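Local structure of 16S rRNA methylase (7JLZ) at residues T33-Y38 with E62-K67; K41-K44 with L50-G53; G104-S109 with S119-I124. The protein probably methylates N1 of A1408 in 16S rRNA of the 30S ribosomal subunit, a modification linked to aminoglycoside resistance. One frame throughout, in Å; residues are numbered along the deposited sequence.

Contact 1 of 3, residues T33-Y38 with E62-K67. With SO4 (sulfate ion), chain B; SO4 (sulfate ion), chain E.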
loop_
_atom_site.group_PDB
_atom_site.type_symbol
_atom_site.label_atom_id
_atom_site.label_comp_id
_atom_site.label_asym_id
_atom_site.label_seq_id
_atom_site.Cartn_x
_atom_site.Cartn_y
_atom_site.Cartn_z
ATOM N N THR A 33 3.924 -3.356 -2.731
ATOM C CA THR A 33 5.336 -3.154 -2.404
ATOM C C THR A 33 6.268 -4.056 -3.199
ATOM O O THR A 33 7.490 -3.929 -3.048
ATOM C CB THR A 33 5.579 -3.355 -0.900
ATOM O OG1 THR A 33 5.349 -4.723 -0.557
ATOM C CG2 THR A 33 4.639 -2.475 -0.065
ATOM N N GLY A 34 5.751 -4.939 -4.056
ATOM C CA GLY A 34 6.650 -5.776 -4.842
ATOM C C GLY A 34 7.148 -6.965 -4.043
ATOM O O GLY A 34 6.650 -8.083 -4.200
ATOM N N ASP A 35 8.150 -6.728 -3.189
ATOM C CA ASP A 35 8.752 -7.766 -2.368
ATOM C C ASP A 35 8.648 -7.477 -0.878
ATOM O O ASP A 35 9.304 -8.156 -0.080
ATOM C CB ASP A 35 10.230 -7.966 -2.738
ATOM C CG ASP A 35 11.060 -6.678 -2.616
ATOM O OD1 ASP A 35 10.511 -5.612 -2.246
ATOM O OD2 ASP A 35 12.279 -6.749 -2.923
ATOM N N GLY A 36 7.848 -6.499 -0.472
ATOM C CA GLY A 36 7.759 -6.198 0.936
ATOM C C GLY A 36 8.884 -5.357 1.509
ATOM O O GLY A 36 8.885 -5.115 2.723
ATOM N N ARG A 37 9.837 -4.892 0.683
ATOM C CA ARG A 37 10.917 -4.047 1.192
ATOM C C ARG A 37 10.377 -2.859 1.980
ATOM O O ARG A 37 10.885 -2.531 3.061
ATOM C CB ARG A 37 11.790 -3.568 0.027
ATOM C CG ARG A 37 12.825 -2.505 0.395
ATOM C CD ARG A 37 13.449 -1.920 -0.867
ATOM N NE ARG A 37 14.354 -0.796 -0.606
ATOM C CZ ARG A 37 15.666 -0.913 -0.407
ATOM N NH1 ARG A 37 16.243 -2.110 -0.416
ATOM N NH2 ARG A 37 16.404 0.164 -0.188
ATOM N N TYR A 38 9.327 -2.217 1.458
ATOM C CA TYR A 38 8.745 -1.041 2.098
ATOM C C TYR A 38 8.286 -1.352 3.515
ATOM O O TYR A 38 8.463 -0.538 4.433
ATOM C CB TYR A 38 7.574 -0.550 1.251
ATOM C CG TYR A 38 6.970 0.790 1.643
ATOM C CD1 TYR A 38 7.549 1.972 1.208
ATOM C CD2 TYR A 38 5.806 0.869 2.394
ATOM C CE1 TYR A 38 7.019 3.188 1.520
ATOM C CE2 TYR A 38 5.254 2.101 2.720
ATOM C CZ TYR A 38 5.871 3.257 2.277
ATOM O OH TYR A 38 5.349 4.488 2.583
ATOM N N GLU A 62 8.782 -13.841 0.429
ATOM C CA GLU A 62 9.665 -14.804 1.089
ATOM C C GLU A 62 10.913 -14.138 1.677
ATOM O O GLU A 62 11.248 -14.349 2.847
ATOM C CB GLU A 62 10.057 -15.897 0.090
ATOM C CG GLU A 62 11.258 -16.721 0.512
ATOM C CD GLU A 62 11.619 -17.810 -0.487
ATOM O OE1 GLU A 62 10.794 -18.111 -1.374
ATOM O OE2 GLU A 62 12.737 -18.362 -0.382
ATOM N N ASN A 63 11.617 -13.327 0.880
ATOM C CA ASN A 63 12.905 -12.776 1.319
ATOM C C ASN A 63 12.738 -11.831 2.511
ATOM O O ASN A 63 13.398 -11.999 3.543
ATOM C CB ASN A 63 13.588 -12.054 0.151
ATOM C CG ASN A 63 14.894 -11.368 0.559
ATOM O OD1 ASN A 63 15.635 -11.867 1.406
ATOM N ND2 ASN A 63 15.177 -10.223 -0.053
ATOM N N TYR A 64 11.859 -10.827 2.393
ATOM C CA TYR A 64 11.746 -9.835 3.462
ATOM C C TYR A 64 10.996 -10.361 4.677
ATOM O O TYR A 64 11.249 -9.891 5.792
ATOM C CB TYR A 64 11.101 -8.537 2.945
ATOM C CG TYR A 64 12.183 -7.633 2.374
ATOM C CD1 TYR A 64 13.053 -6.943 3.221
ATOM C CD2 TYR A 64 12.381 -7.526 1.008
ATOM C CE1 TYR A 64 14.084 -6.143 2.715
ATOM C CE2 TYR A 64 13.417 -6.727 0.482
ATOM C CZ TYR A 64 14.253 -6.033 1.346
ATOM O OH TYR A 64 15.278 -5.249 0.840
ATOM N N SER A 65 10.084 -11.321 4.514
ATOM C CA SER A 65 9.473 -11.900 5.709
ATOM C C SER A 65 10.493 -12.710 6.495
ATOM O O SER A 65 10.457 -12.734 7.731
ATOM C CB SER A 65 8.258 -12.760 5.345
ATOM O OG SER A 65 8.595 -13.777 4.413
ATOM N N ARG A 66 11.413 -13.381 5.791
ATOM C CA ARG A 66 12.476 -14.116 6.469
ATOM C C ARG A 66 13.456 -13.154 7.133
ATOM O O ARG A 66 13.850 -13.361 8.286
ATOM C CB ARG A 66 13.190 -15.033 5.475
ATOM C CG ARG A 66 14.335 -15.824 6.077
ATOM C CD ARG A 66 15.216 -16.450 4.999
ATOM N NE ARG A 66 14.478 -17.381 4.147
ATOM C CZ ARG A 66 14.257 -17.199 2.848
ATOM N NH1 ARG A 66 14.718 -16.117 2.229
ATOM N NH2 ARG A 66 13.587 -18.118 2.163
ATOM N N LYS A 67 13.857 -12.095 6.420
ATOM C CA LYS A 67 14.722 -11.076 7.016
ATOM C C LYS A 67 14.096 -10.493 8.273
ATOM O O LYS A 67 14.768 -10.327 9.297
ATOM C CB LYS A 67 14.999 -9.949 6.019
ATOM C CG LYS A 67 16.174 -10.168 5.108
ATOM C CD LYS A 67 16.407 -8.959 4.201
ATOM C CE LYS A 67 16.837 -7.732 4.986
ATOM N NZ LYS A 67 18.275 -7.760 5.393
HETATM S S SO4 B . 12.999 -20.604 5.130
HETATM O O1 SO4 B . 13.396 -20.359 3.771
HETATM O O2 SO4 B . 13.659 -19.667 5.999
HETATM O O3 SO4 B . 13.368 -21.944 5.502
HETATM O O4 SO4 B . 11.575 -20.447 5.250
HETATM S S SO4 E . 19.929 -0.308 -1.295
HETATM O O1 SO4 E . 21.054 0.065 -0.479
HETATM O O2 SO4 E . 20.399 -0.842 -2.547
HETATM O O3 SO4 E . 19.123 0.852 -1.551
HETATM O O4 SO4 E . 19.153 -1.304 -0.603
HETATM O O HOH W 1 10.497 -10.519 -0.060
HETATM O O HOH W 2 13.820 -8.944 -2.557
#
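Tyr64 lies flat against Arg37, its ring roofed on one face by the backbone where the turn after strand 26-31 enters helix 37-45. The Thr-Gly-Asp-Gly run of this turn fits motif I, the glycine-rich loop that binds S-adenosylmethionine in class I methyltransferases. Arg37 CA sits almost straight over the centre of the Tyr64 ring, 3.7 Å from the centroid and 9° off the normal, a CH-pi contact. Arg37 CB adds to the same face, 3.6 Å from Tyr64 CE2. With CG anti to the backbone N (chi1 171°) and the chain extended as far as NE, Arg37 runs alongside the tyrosine in the same direction, the guanidinium standing nearly upright to the ring. Asp35 meets the CD2-CE2 side, its carbonyl O 3.3 Å from Tyr64 CD2 and its carboxylate OD2 3.6 Å from Tyr64 CE2.

No direct hydrogen bond joins the segments, but two waters do: one accepts from Tyr64 N and lies 2.6 Å from Asp35 O, the other links Asp35 OD2 to Asn63 ND2. In the second shell, Lys186 O accepts from Arg37 NE, while Arg37 NH1 and NH2 grip a sulfate, probably from the crystallisation liquor, that also meets Lys186, Ser190 and Thr191. Tyr40 and Tyr78 also touch Tyr64. An Asx turn sits beside the N-cap residue Gly36: Arg37 N donates to Asp35 OD1 over 3.1 Å, reaching that oxygen from above the carboxylate plane, 53° out of it.

Contact 2 of 3, residues K41-K44 with L50-G53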
loop_
_atom_site.group_PDB
_atom_site.type_symbol
_atom_site.label_atom_id
_atom_site.label_comp_id
_atom_site.label_asym_id
_atom_site.label_seq_id
_atom_site.Cartn_x
_atom_site.Cartn_y
_atom_site.Cartn_z
ATOM N N LYS A 41 11.549 -1.823 5.727
ATOM C CA LYS A 41 12.259 -0.576 5.964
ATOM C C LYS A 41 11.478 0.328 6.906
ATOM O O LYS A 41 12.048 0.920 7.829
ATOM C CB LYS A 41 12.529 0.116 4.630
ATOM C CG LYS A 41 13.502 -0.650 3.741
ATOM C CD LYS A 41 14.942 -0.543 4.253
ATOM C CE LYS A 41 15.952 -1.160 3.281
ATOM N NZ LYS A 41 17.375 -0.931 3.714
ATOM N N ASN A 42 10.161 0.421 6.715
ATOM C CA ASN A 42 9.381 1.319 7.557
ATOM C C ASN A 42 9.214 0.763 8.966
ATOM O O ASN A 42 9.283 1.522 9.942
ATOM C CB ASN A 42 8.039 1.623 6.892
ATOM C CG ASN A 42 8.150 2.767 5.896
ATOM O OD1 ASN A 42 8.113 2.563 4.687
ATOM N ND2 ASN A 42 8.311 3.979 6.409
ATOM N N ALA A 43 9.050 -0.558 9.099
ATOM C CA ALA A 43 8.984 -1.168 10.428
ATOM C C ALA A 43 10.241 -0.887 11.245
ATOM O O ALA A 43 10.163 -0.544 12.430
ATOM C CB ALA A 43 8.759 -2.675 10.302
ATOM N N LYS A 44 11.416 -1.030 10.624
ATOM C CA LYS A 44 12.665 -0.751 11.334
ATOM C C LYS A 44 12.727 0.684 11.832
ATOM O O LYS A 44 13.341 0.952 12.866
ATOM C CB LYS A 44 13.859 -1.032 10.425
ATOM C CG LYS A 44 14.190 -2.495 10.249
ATOM C CD LYS A 44 15.256 -2.647 9.179
ATOM C CE LYS A 44 16.541 -1.959 9.571
ATOM N NZ LYS A 44 17.361 -2.820 10.462
ATOM N N LEU A 50 2.577 -0.971 13.510
ATOM C CA LEU A 50 2.564 -2.283 12.872
ATOM C C LEU A 50 2.382 -2.098 11.370
ATOM O O LEU A 50 1.413 -1.466 10.931
ATOM C CB LEU A 50 1.449 -3.156 13.452
ATOM C CG LEU A 50 1.273 -4.547 12.830
ATOM C CD1 LEU A 50 2.483 -5.430 13.075
ATOM C CD2 LEU A 50 -0.001 -5.202 13.391
ATOM N N PHE A 51 3.300 -2.644 10.581
ATOM C CA PHE A 51 3.220 -2.559 9.128
ATOM C C PHE A 51 2.857 -3.920 8.551
ATOM O O PHE A 51 3.514 -4.924 8.851
ATOM C CB PHE A 51 4.545 -2.063 8.529
ATOM C CG PHE A 51 4.898 -0.656 8.944
ATOM C CD1 PHE A 51 5.570 -0.421 10.132
ATOM C CD2 PHE A 51 4.538 0.432 8.156
ATOM C CE1 PHE A 51 5.882 0.867 10.533
ATOM C CE2 PHE A 51 4.859 1.734 8.556
ATOM C CZ PHE A 51 5.527 1.945 9.746
ATOM N N ILE A 52 1.841 -3.942 7.691
ATOM C CA ILE A 52 1.308 -5.173 7.126
ATOM C C ILE A 52 1.394 -5.091 5.612
ATOM O O ILE A 52 0.703 -4.272 5.000
ATOM C CB ILE A 52 -0.150 -5.400 7.551
ATOM C CG1 ILE A 52 -0.249 -5.328 9.074
ATOM C CG2 ILE A 52 -0.650 -6.711 6.975
ATOM C CD1 ILE A 52 -1.678 -5.524 9.621
ATOM N N GLY A 53 2.196 -5.961 5.003
ATOM C CA GLY A 53 2.240 -6.077 3.551
ATOM C C GLY A 53 1.333 -7.199 3.073
ATOM O O GLY A 53 1.297 -8.272 3.675
#
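Phe51 presses one face of its ring against the turn of helix 37-45 formed by Asn42 and Ala43. Phe51 CG is anti to its carbonyl carbon and beside the backbone N (chi1 -64°), and with chi2 at 85° the ring stands across the CA-CB-CG plane, which turns a broad face to the helix. Asn42 CB rests on that face in a CH-pi contact, 3.9 Å from the ring centroid and 22° off the normal; it is displaced toward the rim, nearest Phe51 CE2 at 3.6 Å. Asn42 likewise holds CG opposite its carbonyl carbon and beside the backbone N, and CB is the side-chain atom that meets the ring.

The other half of the ring meets backbone. Ala43 CA comes to 3.5 Å from Phe51 CD1, and Asn42 O lies equally close to Phe51 CE1. Ala43 CB adds a looser apolar touch to Phe51 CD1 at 3.9 Å. No hydrogen bond crosses between the segments, making this a purely van der Waals and CH-pi seam. The carbonyls of this turn have partners elsewhere: Asn42 O accepts from Asn46 ND2, and Ala43 O from Asn75 ND2.

Phe51 also touches Glu28 and Asp30 of strand 26-31, while its backbone pairs with Asn75 and Ile77. Its neighbours Leu50 and Ile52 bond through their backbones to strand 26-31 on the other side. Phe51 thus packs between the helix and strands 26-31 and 49-55, as in a beta-alpha-beta crossover of the Rossmann-like sheet of class I methyltransferases, here strand 26-31, helix 37-45 and strand 49-55.

Contact 3 of 3, residues G104-S109 with S119-I124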
loop_
_atom_site.group_PDB
_atom_site.type_symbol
_atom_site.label_atom_id
_atom_site.label_comp_id
_atom_site.label_asym_id
_atom_site.label_seq_id
_atom_site.Cartn_x
_atom_site.Cartn_y
_atom_site.Cartn_z
ATOM N N GLY A 104 -2.750 -5.375 -8.805
ATOM C CA GLY A 104 -3.792 -6.171 -9.431
ATOM C C GLY A 104 -4.828 -5.281 -10.081
ATOM O O GLY A 104 -4.501 -4.329 -10.797
ATOM N N SER A 105 -6.098 -5.575 -9.814
ATOM C CA SER A 105 -7.198 -4.825 -10.404
ATOM C C SER A 105 -7.495 -3.518 -9.678
ATOM O O SER A 105 -8.350 -2.756 -10.142
ATOM C CB SER A 105 -8.454 -5.689 -10.422
ATOM O OG SER A 105 -8.751 -6.122 -9.106
ATOM N N LEU A 106 -6.829 -3.239 -8.560
ATOM C CA LEU A 106 -7.183 -2.083 -7.742
ATOM C C LEU A 106 -6.891 -0.788 -8.492
ATOM O O LEU A 106 -5.746 -0.537 -8.885
ATOM C CB LEU A 106 -6.410 -2.118 -6.426
ATOM C CG LEU A 106 -6.861 -1.088 -5.395
ATOM C CD1 LEU A 106 -8.344 -1.274 -5.073
ATOM C CD2 LEU A 106 -6.018 -1.170 -4.137
ATOM N N LEU A 107 -7.920 0.042 -8.679
ATOM C CA LEU A 107 -7.769 1.339 -9.347
ATOM C C LEU A 107 -7.154 1.174 -10.733
ATOM O O LEU A 107 -6.399 2.022 -11.205
ATOM C CB LEU A 107 -6.942 2.306 -8.493
ATOM C CG LEU A 107 -7.525 2.725 -7.137
ATOM C CD1 LEU A 107 -6.489 3.451 -6.306
ATOM C CD2 LEU A 107 -8.792 3.574 -7.305
ATOM N N GLN A 108 -7.493 0.064 -11.395
ATOM C CA GLN A 108 -6.826 -0.300 -12.640
ATOM C C GLN A 108 -7.179 0.640 -13.787
ATOM O O GLN A 108 -6.342 0.881 -14.665
ATOM C CB GLN A 108 -7.178 -1.738 -13.011
ATOM C CG GLN A 108 -6.345 -2.286 -14.148
ATOM C CD GLN A 108 -6.286 -3.797 -14.147
ATOM O OE1 GLN A 108 -5.214 -4.384 -14.310
ATOM N NE2 GLN A 108 -7.437 -4.441 -13.967
ATOM N N SER A 109 -8.398 1.174 -13.809
ATOM C CA SER A 109 -8.860 2.007 -14.911
ATOM C C SER A 109 -9.413 3.326 -14.394
ATOM O O SER A 109 -10.151 3.358 -13.403
ATOM C CB SER A 109 -9.936 1.286 -15.734
ATOM O OG SER A 109 -10.640 2.198 -16.560
ATOM N N SER A 119 -14.010 -0.127 -3.591
ATOM C CA SER A 119 -14.512 0.119 -2.240
ATOM C C SER A 119 -13.670 -0.564 -1.168
ATOM O O SER A 119 -13.847 -0.272 0.021
ATOM C CB SER A 119 -15.964 -0.351 -2.122
ATOM O OG SER A 119 -16.039 -1.754 -1.982
ATOM N N LEU A 120 -12.777 -1.477 -1.559
ATOM C CA LEU A 120 -11.838 -2.068 -0.617
ATOM C C LEU A 120 -11.026 -1.004 0.105
ATOM O O LEU A 120 -10.713 -1.158 1.290
ATOM C CB LEU A 120 -10.915 -3.029 -1.363
ATOM C CG LEU A 120 -9.749 -3.639 -0.591
ATOM C CD1 LEU A 120 -10.275 -4.588 0.467
ATOM C CD2 LEU A 120 -8.810 -4.359 -1.539
ATOM N N ILE A 121 -10.686 0.083 -0.590
ATOM C CA ILE A 121 -9.803 1.103 -0.023
ATOM C C ILE A 121 -10.420 1.715 1.228
ATOM O O ILE A 121 -9.797 1.768 2.294
ATOM C CB ILE A 121 -9.491 2.174 -1.082
ATOM C CG1 ILE A 121 -8.674 1.558 -2.215
ATOM C CG2 ILE A 121 -8.742 3.350 -0.468
ATOM C CD1 ILE A 121 -8.496 2.494 -3.395
ATOM N N SER A 122 -11.657 2.187 1.121
ATOM C CA SER A 122 -12.290 2.791 2.284
ATOM C C SER A 122 -12.572 1.757 3.366
ATOM O O SER A 122 -12.553 2.085 4.552
ATOM C CB SER A 122 -13.576 3.504 1.871
ATOM O OG SER A 122 -13.758 4.680 2.637
ATOM N N ASN A 123 -12.819 0.503 2.981
ATOM C CA ASN A 123 -13.175 -0.505 3.975
ATOM C C ASN A 123 -11.965 -1.079 4.704
ATOM O O ASN A 123 -12.128 -1.638 5.788
ATOM C CB ASN A 123 -13.998 -1.622 3.327
ATOM C CG ASN A 123 -15.448 -1.202 3.097
ATOM O OD1 ASN A 123 -15.788 -0.026 3.214
ATOM N ND2 ASN A 123 -16.299 -2.158 2.786
ATOM N N ILE A 124 -10.756 -0.961 4.146
ATOM C CA ILE A 124 -9.581 -1.286 4.940
ATOM C C ILE A 124 -9.361 -0.237 6.030
ATOM O O ILE A 124 -8.918 -0.559 7.141
ATOM C CB ILE A 124 -8.354 -1.405 4.008
ATOM C CG1 ILE A 124 -8.483 -2.636 3.103
ATOM C CG2 ILE A 124 -7.036 -1.448 4.814
ATOM C CD1 ILE A 124 -7.433 -2.659 1.958
#
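Leu106 overlaps Ile121 through one methyl branch, its CD1 lying 4.0 Å from Ile121 CG1 as the two side chains pass at a slant. Leu107 comes to the same isoleucine at about a right angle, its CD1 3.7 Å from Ile121 CD1 and its CG only slightly farther. The isoleucine holds CG1 anti to its carbonyl carbon (chi1 -66°) and continues extended to CD1 (chi2 172°), which pushes that methyl out of the helix to meet both leucines.

Two adjacent residues can converge here because the loop folds into a type II beta turn from Ser105 to Gln108, closed by Gln108 N on Ser105 O at 3.2 Å. Leu107 takes the third place with positive phi (56°), the left-handed backbone expected at that position of the turn. Its amide N is further tied to Asn118 OD1.

The cluster is wholly apolar and lies against the central sheet. Leu106 and Ile121 both touch Ile99 on strand 94-100, Ile121 reaches Leu97 there and Cys131 on strand 129-135, and Leu107 meets Ile133 on the latter, so helix 120-124 and the loop before helix 115-118 pack side by side over these two parallel strands.

In the fold
Along the chain, contact 2 falls wholly between the two segments of contact 1, and contact 3 follows later. Contacts 1 and 2 share helix 37-45, with centres 10 Å apart: contact 1 sets its N-terminal end against helix 58-70, contact 2 its body against strand 49-55. Contact 3 lies across the chain's centre, about 22 Å from contact 1 and 21 Å from contact 2 between centres, and touches neither. All three are built around the one seven-stranded mixed sheet, in which strand 26-31 separates strand 49-55 from strand 94-100. Together they join elements packed on both halves of a Rossmann-like methyltransferase fold, with the probable cofactor loop at contact 1.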